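Local coordinates for protein projannalysin (Methanocaldococcus jannaschii, PDB 4JIX) that is the zymogen of a small soluble zinc metallopeptidase, a minigluzincin, and presumably cleaves peptide bonds once activated, at residues A[31-36]-A[50-55]; A[58-63]-A[105-110]. The protein carries 1 engineered substitution. All coordinates share one frame; numbering follows the deposited sequence.

How the contacts relate
Contact 1 pairs parallel strands 31-34 and 50-53, and contact 2 sets the linker between two helices against the C-terminal helix. The centres lie about 15 Å apart, and helix 54-59 joins them: it starts within contact 1 and ends within contact 2. Backbone hydrogen bonds carry contact 1, with a hydrophobic face of isoleucines and leucines turned to the helices and a charged face where arginine and lysine meet sulfate ions. Contact 2 buries less surface and is held by side chains alone, a buried phenylalanine under the aliphatic part of a lysine and, at the surface, a glutamate-lysine salt bridge. Both are partly buried, with apolar groups on the inner side and charges toward the outside.

Contact 1 (A[31-36]-A[50-55]); sequences IEIKPM and LRLNKY. With SO4 (sulfate ion), chain F; SO4 (sulfate ion), chain E.
Arg51 runs beside Glu32 on one face of the parallel strand pair 31-34 and 50-53. Arg51 CB rests against Met36 CE at 3.9 Å, the methionine lying nearly perpendicular to the arginine. CG passes Glu32 CB, and Arg51 CD lies 4.1 Å from Lys34 CE. Arg51 NE donates to Glu32 OE1 (2.8 Å) in a bent salt bridge, N-H...O 138°, arriving from above the carboxylate, whose plane stands 77° from the guanidinium. At the tip, NH1 and NH2 both donate to a single sulfate oxygen, O1, lying in the guanidinium plane. Extended from CG to NE, the chain carries this end to the anion. Lys34 NZ binds a second sulfate (2.8 Å to its O1), so each like-charged side chain has its own anion, probably from the crystallisation liquor. The opposite face is apolar: Ile31 CG2 approaches Leu52 CD1, and Ile33 CG1 approaches Leu52 CB, against helices 12-22 and 62-78. Glu32 N donates to Leu50 O (2.9 Å) and Leu52 N to Glu32 O, both nearly straight. The ladder continues from Lys34 N to Leu52 O, and Asn53 caps helix 54-59 through Val56 N. This parallel ladder, packed on the zinc-binding helix, is consistent with a gluzincin-type metallopeptidase.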
loop_
_atom_site.group_PDB
_atom_site.type_symbol
_atom_site.label_atom_id
_atom_site.label_comp_id
_atom_site.label_asym_id
_atom_site.label_seq_id
_atom_site.Cartn_x
_atom_site.Cartn_y
_atom_site.Cartn_z
ATOM N N ILE A 31 -1.099 3.148 21.681
ATOM C CA ILE A 31 -1.610 3.350 20.324
ATOM C C ILE A 31 -1.420 4.820 19.972
ATOM O O ILE A 31 -1.921 5.688 20.688
ATOM C CB ILE A 31 -3.090 2.903 20.152
ATOM C CG1 ILE A 31 -3.320 1.462 20.651
ATOM C CG2 ILE A 31 -3.549 3.080 18.688
ATOM C CD1 ILE A 31 -4.760 1.156 20.993
ATOM N N GLU A 32 -0.679 5.096 18.889
ATOM C CA GLU A 32 -0.432 6.459 18.419
ATOM C C GLU A 32 -0.972 6.620 17.003
ATOM O O GLU A 32 -0.488 5.958 16.087
ATOM C CB GLU A 32 1.068 6.803 18.450
ATOM C CG GLU A 32 1.614 7.214 19.798
ATOM C CD GLU A 32 3.035 7.751 19.765
ATOM O OE1 GLU A 32 3.596 7.926 18.658
ATOM O OE2 GLU A 32 3.588 8.007 20.858
ATOM N N ILE A 33 -1.990 7.464 16.836
ATOM C CA ILE A 33 -2.582 7.755 15.535
ATOM C C ILE A 33 -2.117 9.166 15.184
ATOM O O ILE A 33 -2.566 10.143 15.786
ATOM C CB ILE A 33 -4.126 7.559 15.517
ATOM C CG1 ILE A 33 -4.491 6.096 15.854
ATOM C CG2 ILE A 33 -4.723 7.951 14.158
ATOM C CD1 ILE A 33 -5.422 5.966 16.934
ATOM N N LYS A 34 -1.157 9.258 14.261
ATOM C CA LYS A 34 -0.570 10.542 13.894
ATOM C C LYS A 34 -0.205 10.595 12.400
ATOM O O LYS A 34 -0.085 9.536 11.773
ATOM C CB LYS A 34 0.678 10.822 14.769
ATOM C CG LYS A 34 1.820 9.817 14.607
ATOM C CD LYS A 34 3.091 10.269 15.326
ATOM C CE LYS A 34 4.331 9.616 14.758
ATOM N NZ LYS A 34 4.714 10.197 13.439
ATOM N N PRO A 35 -0.017 11.803 11.801
ATOM C CA PRO A 35 0.432 11.841 10.405
ATOM C C PRO A 35 1.823 11.217 10.338
ATOM O O PRO A 35 2.653 11.471 11.207
ATOM C CB PRO A 35 0.428 13.341 10.057
ATOM C CG PRO A 35 -0.324 14.019 11.169
ATOM C CD PRO A 35 -0.095 13.166 12.371
ATOM N N MET A 36 2.012 10.283 9.422
ATOM C CA MET A 36 3.278 9.577 9.224
ATOM C C MET A 36 3.661 9.736 7.762
ATOM O O MET A 36 2.832 9.493 6.887
ATOM C CB MET A 36 3.163 8.088 9.609
ATOM C CG MET A 36 2.879 7.816 11.085
ATOM S SD MET A 36 2.376 6.082 11.356
ATOM C CE MET A 36 3.961 5.254 11.234
ATOM N N LEU A 50 2.151 0.891 18.993
ATOM C CA LEU A 50 1.602 0.638 17.672
ATOM C C LEU A 50 1.351 2.016 17.072
ATOM O O LEU A 50 0.616 2.807 17.679
ATOM C CB LEU A 50 0.305 -0.211 17.777
ATOM C CG LEU A 50 -0.531 -0.392 16.491
ATOM C CD1 LEU A 50 0.184 -1.276 15.486
ATOM C CD2 LEU A 50 -1.882 -1.011 16.803
ATOM N N ARG A 51 2.020 2.349 15.954
ATOM C CA ARG A 51 1.831 3.652 15.303
ATOM C C ARG A 51 1.010 3.472 14.040
ATOM O O ARG A 51 1.304 2.584 13.242
ATOM C CB ARG A 51 3.166 4.354 14.994
ATOM C CG ARG A 51 3.873 4.816 16.255
ATOM C CD ARG A 51 5.013 5.789 16.008
ATOM N NE ARG A 51 5.473 6.380 17.271
ATOM C CZ ARG A 51 6.373 5.827 18.083
ATOM N NH1 ARG A 51 6.947 4.672 17.764
ATOM N NH2 ARG A 51 6.711 6.429 19.217
ATOM N N LEU A 52 -0.050 4.274 13.891
ATOM C CA LEU A 52 -0.940 4.182 12.730
ATOM C C LEU A 52 -1.072 5.535 12.069
ATOM O O LEU A 52 -1.253 6.541 12.761
ATOM C CB LEU A 52 -2.333 3.645 13.131
ATOM C CG LEU A 52 -2.385 2.255 13.799
ATOM C CD1 LEU A 52 -3.758 1.995 14.391
ATOM C CD2 LEU A 52 -2.019 1.138 12.819
ATOM N N ASN A 53 -0.972 5.564 10.734
ATOM C CA ASN A 53 -1.086 6.794 9.967
ATOM C C ASN A 53 -2.516 7.334 10.082
ATOM O O ASN A 53 -3.482 6.622 9.790
ATOM C CB ASN A 53 -0.686 6.548 8.521
ATOM C CG ASN A 53 -0.846 7.735 7.616
ATOM O OD1 ASN A 53 -1.959 8.193 7.327
ATOM N ND2 ASN A 53 0.264 8.204 7.095
ATOM N N LYS A 54 -2.632 8.597 10.507
ATOM C CA LYS A 54 -3.897 9.298 10.746
ATOM C C LYS A 54 -4.853 9.285 9.536
ATOM O O LYS A 54 -6.028 8.975 9.722
ATOM C CB LYS A 54 -3.638 10.742 11.209
ATOM C CG LYS A 54 -4.890 11.436 11.751
ATOM C CD LYS A 54 -4.551 12.710 12.502
ATOM C CE LYS A 54 -5.781 13.401 13.037
ATOM N NZ LYS A 54 -6.500 14.150 11.975
ATOM N N TYR A 55 -4.378 9.619 8.327
ATOM C CA TYR A 55 -5.249 9.622 7.145
ATOM C C TYR A 55 -5.800 8.207 6.845
ATOM O O TYR A 55 -6.973 8.068 6.496
ATOM C CB TYR A 55 -4.533 10.198 5.908
ATOM C CG TYR A 55 -5.379 10.133 4.650
ATOM C CD1 TYR A 55 -5.252 9.075 3.754
ATOM C CD2 TYR A 55 -6.333 11.109 4.375
ATOM C CE1 TYR A 55 -6.055 8.988 2.618
ATOM C CE2 TYR A 55 -7.141 11.031 3.239
ATOM C CZ TYR A 55 -6.984 9.979 2.354
ATOM O OH TYR A 55 -7.760 9.915 1.219
HETATM S S SO4 F . 7.143 9.701 10.150
HETATM O O1 SO4 F . 6.625 9.596 11.513
HETATM O O2 SO4 F . 6.693 8.549 9.367
HETATM O O3 SO4 F . 8.608 9.717 10.163
HETATM O O4 SO4 F . 6.653 10.945 9.559
HETATM S S SO4 E . 10.119 4.812 19.737
HETATM O O1 SO4 E . 8.747 4.579 20.192
HETATM O O2 SO4 E . 10.927 3.615 19.965
HETATM O O3 SO4 E . 10.108 5.118 18.311
HETATM O O4 SO4 E . 10.694 5.944 20.464
#

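Contact 2 (A[58-63]-A[105-110]); sequences ENFDEE and LKIIQK
With CG beside the backbone N (chi1 -83°), Phe60 swings its ring toward helix 97-111, where Lys110 folds over it, bent at chi2 (-64°) and chi3 (-76°). Lys110 CG sits over one face, off-centre toward the rim and 4.3 Å from the ring centroid, in a CH-pi contact. Closer still, Lys110 CB comes within 3.5 Å of Phe60 CZ, while Lys110 CE returns along the ring to 4.0 Å from Phe60 CD2. The bends thus lay the aliphatic part of the lysine along the phenyl group. Ile107 comes from another side: Ile107 CG2 meets the ring edge at Phe60 CE1, 4.2 Å away. Were Phe60 replaced by an alanine, the Lys110 methylenes and Ile107 CG2 would probably lose their aromatic partner, leaving a gap between the turn and helix 97-111.

Farther along, Glu63 reaches across Lys106. Both chains are extended beyond CG, and Lys106 NZ donates to the syn lone pair of Glu63 OE2 at 3.0 Å. A water bridges the same pair, donating to Glu63 OE1 and accepting from Lys106 NZ (3.2 Å), so both carboxylate oxygens are engaged at this exposed end.

Phe60 lies in the turn between helices 54-59 and 62-78, also touching Leu65 and Leu111, and Ile107 reaches Ile68 of helix 62-78. Helix 97-111 also meets the second subunit: Ile107 packs on Ile108 of that chain. The contact therefore joins the turn and the start of the zinc-binding helix to the C-terminal helix at the subunit interface.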
loop_
_atom_site.group_PDB
_atom_site.type_symbol
_atom_site.label_atom_id
_atom_site.label_comp_id
_atom_site.label_asym_id
_atom_site.label_seq_id
_atom_site.Cartn_x
_atom_site.Cartn_y
_atom_site.Cartn_z
ATOM N N GLU A 58 -8.541 7.157 9.266
ATOM C CA GLU A 58 -9.772 7.892 8.998
ATOM C C GLU A 58 -10.430 7.544 7.655
ATOM O O GLU A 58 -11.618 7.827 7.490
ATOM C CB GLU A 58 -9.496 9.401 9.072
ATOM C CG GLU A 58 -9.353 9.893 10.505
ATOM C CD GLU A 58 -8.800 11.287 10.729
ATOM O OE1 GLU A 58 -8.426 11.965 9.744
ATOM O OE2 GLU A 58 -8.717 11.693 11.911
ATOM N N ASN A 59 -9.705 6.930 6.713
ATOM C CA ASN A 59 -10.269 6.690 5.386
ATOM C C ASN A 59 -10.280 5.228 4.904
ATOM O O ASN A 59 -11.020 4.935 3.962
ATOM C CB ASN A 59 -9.524 7.554 4.365
ATOM C CG ASN A 59 -9.753 9.038 4.587
ATOM O OD1 ASN A 59 -10.637 9.655 3.980
ATOM N ND2 ASN A 59 -9.011 9.635 5.513
ATOM N N PHE A 60 -9.490 4.320 5.509
ATOM C CA PHE A 60 -9.484 2.922 5.041
ATOM C C PHE A 60 -10.610 2.127 5.675
ATOM O O PHE A 60 -10.924 2.351 6.844
ATOM C CB PHE A 60 -8.143 2.234 5.361
ATOM C CG PHE A 60 -6.988 2.449 4.405
ATOM C CD1 PHE A 60 -5.991 1.492 4.275
ATOM C CD2 PHE A 60 -6.869 3.631 3.678
ATOM C CE1 PHE A 60 -4.911 1.696 3.413
ATOM C CE2 PHE A 60 -5.777 3.844 2.833
ATOM C CZ PHE A 60 -4.807 2.876 2.707
ATOM N N ASP A 61 -11.172 1.153 4.928
ATOM C CA ASP A 61 -12.222 0.252 5.423
ATOM C C ASP A 61 -11.671 -0.636 6.556
ATOM O O ASP A 61 -10.461 -0.833 6.657
ATOM C CB ASP A 61 -12.770 -0.624 4.276
ATOM C CG ASP A 61 -13.606 0.137 3.251
ATOM O OD1 ASP A 61 -14.285 1.127 3.642
ATOM O OD2 ASP A 61 -13.624 -0.282 2.068
ATOM N N GLU A 62 -12.558 -1.185 7.376
ATOM C CA GLU A 62 -12.197 -2.030 8.514
ATOM C C GLU A 62 -11.329 -3.215 8.109
ATOM O O GLU A 62 -10.394 -3.530 8.826
ATOM C CB GLU A 62 -13.457 -2.550 9.208
ATOM C CG GLU A 62 -13.158 -3.091 10.596
ATOM C CD GLU A 62 -14.376 -3.613 11.321
ATOM O OE1 GLU A 62 -15.480 -3.046 11.130
ATOM O OE2 GLU A 62 -14.224 -4.597 12.081
ATOM N N GLU A 63 -11.680 -3.903 7.012
ATOM C CA GLU A 63 -10.917 -5.046 6.522
ATOM C C GLU A 63 -9.420 -4.681 6.333
ATOM O O GLU A 63 -8.553 -5.457 6.754
ATOM C CB GLU A 63 -11.503 -5.563 5.203
ATOM C CG GLU A 63 -10.611 -6.603 4.534
ATOM C CD GLU A 63 -11.023 -7.032 3.143
ATOM O OE1 GLU A 63 -11.301 -8.238 2.966
ATOM O OE2 GLU A 63 -11.073 -6.172 2.234
ATOM N N LEU A 105 -3.178 -6.058 -2.160
ATOM C CA LEU A 105 -3.385 -5.315 -3.406
ATOM C C LEU A 105 -4.403 -4.162 -3.201
ATOM O O LEU A 105 -4.219 -3.080 -3.770
ATOM C CB LEU A 105 -3.836 -6.230 -4.553
ATOM C CG LEU A 105 -3.887 -5.550 -5.931
ATOM C CD1 LEU A 105 -2.491 -5.153 -6.414
ATOM C CD2 LEU A 105 -4.629 -6.403 -6.932
ATOM N N LYS A 106 -5.437 -4.380 -2.360
ATOM C CA LYS A 106 -6.410 -3.328 -2.054
ATOM C C LYS A 106 -5.705 -2.151 -1.356
ATOM O O LYS A 106 -5.969 -0.995 -1.691
ATOM C CB LYS A 106 -7.562 -3.862 -1.193
ATOM C CG LYS A 106 -8.472 -4.847 -1.929
ATOM C CD LYS A 106 -9.590 -5.316 -0.991
ATOM C CE LYS A 106 -10.411 -6.431 -1.592
ATOM N NZ LYS A 106 -11.477 -6.881 -0.646
ATOM N N ILE A 107 -4.782 -2.454 -0.424
ATOM C CA ILE A 107 -3.989 -1.448 0.296
ATOM C C ILE A 107 -3.145 -0.655 -0.714
ATOM O O ILE A 107 -3.179 0.582 -0.731
ATOM C CB ILE A 107 -3.124 -2.103 1.401
ATOM C CG1 ILE A 107 -4.044 -2.678 2.529
ATOM C CG2 ILE A 107 -2.074 -1.087 1.970
ATOM C CD1 ILE A 107 -3.330 -3.694 3.514
ATOM N N ILE A 108 -2.413 -1.364 -1.571
ATOM C CA ILE A 108 -1.562 -0.709 -2.577
ATOM C C ILE A 108 -2.407 0.230 -3.454
ATOM O O ILE A 108 -2.019 1.381 -3.666
ATOM C CB ILE A 108 -0.805 -1.780 -3.432
ATOM C CG1 ILE A 108 0.263 -2.495 -2.565
ATOM C CG2 ILE A 108 -0.146 -1.143 -4.678
ATOM C CD1 ILE A 108 0.786 -3.804 -3.102
ATOM N N GLN A 109 -3.574 -0.247 -3.917
ATOM C CA GLN A 109 -4.419 0.505 -4.841
ATOM C C GLN A 109 -5.239 1.613 -4.156
ATOM O O GLN A 109 -5.817 2.450 -4.846
ATOM C CB GLN A 109 -5.261 -0.430 -5.718
ATOM C CG GLN A 109 -4.273 -1.229 -6.619
ATOM C CD GLN A 109 -4.834 -2.192 -7.651
ATOM O OE1 GLN A 109 -4.128 -2.585 -8.584
ATOM N NE2 GLN A 109 -6.073 -2.635 -7.501
ATOM N N LYS A 110 -5.154 1.723 -2.830
ATOM C CA LYS A 110 -5.701 2.879 -2.114
ATOM C C LYS A 110 -4.678 4.023 -2.193
ATOM O O LYS A 110 -5.023 5.176 -1.943
ATOM C CB LYS A 110 -5.978 2.531 -0.624
ATOM C CG LYS A 110 -7.282 1.768 -0.372
ATOM C CD LYS A 110 -8.551 2.534 -0.716
ATOM C CE LYS A 110 -8.912 3.592 0.297
ATOM N NZ LYS A 110 -10.089 4.383 -0.154
HETATM O O HOH W 1 -10.221 -9.555 0.448
#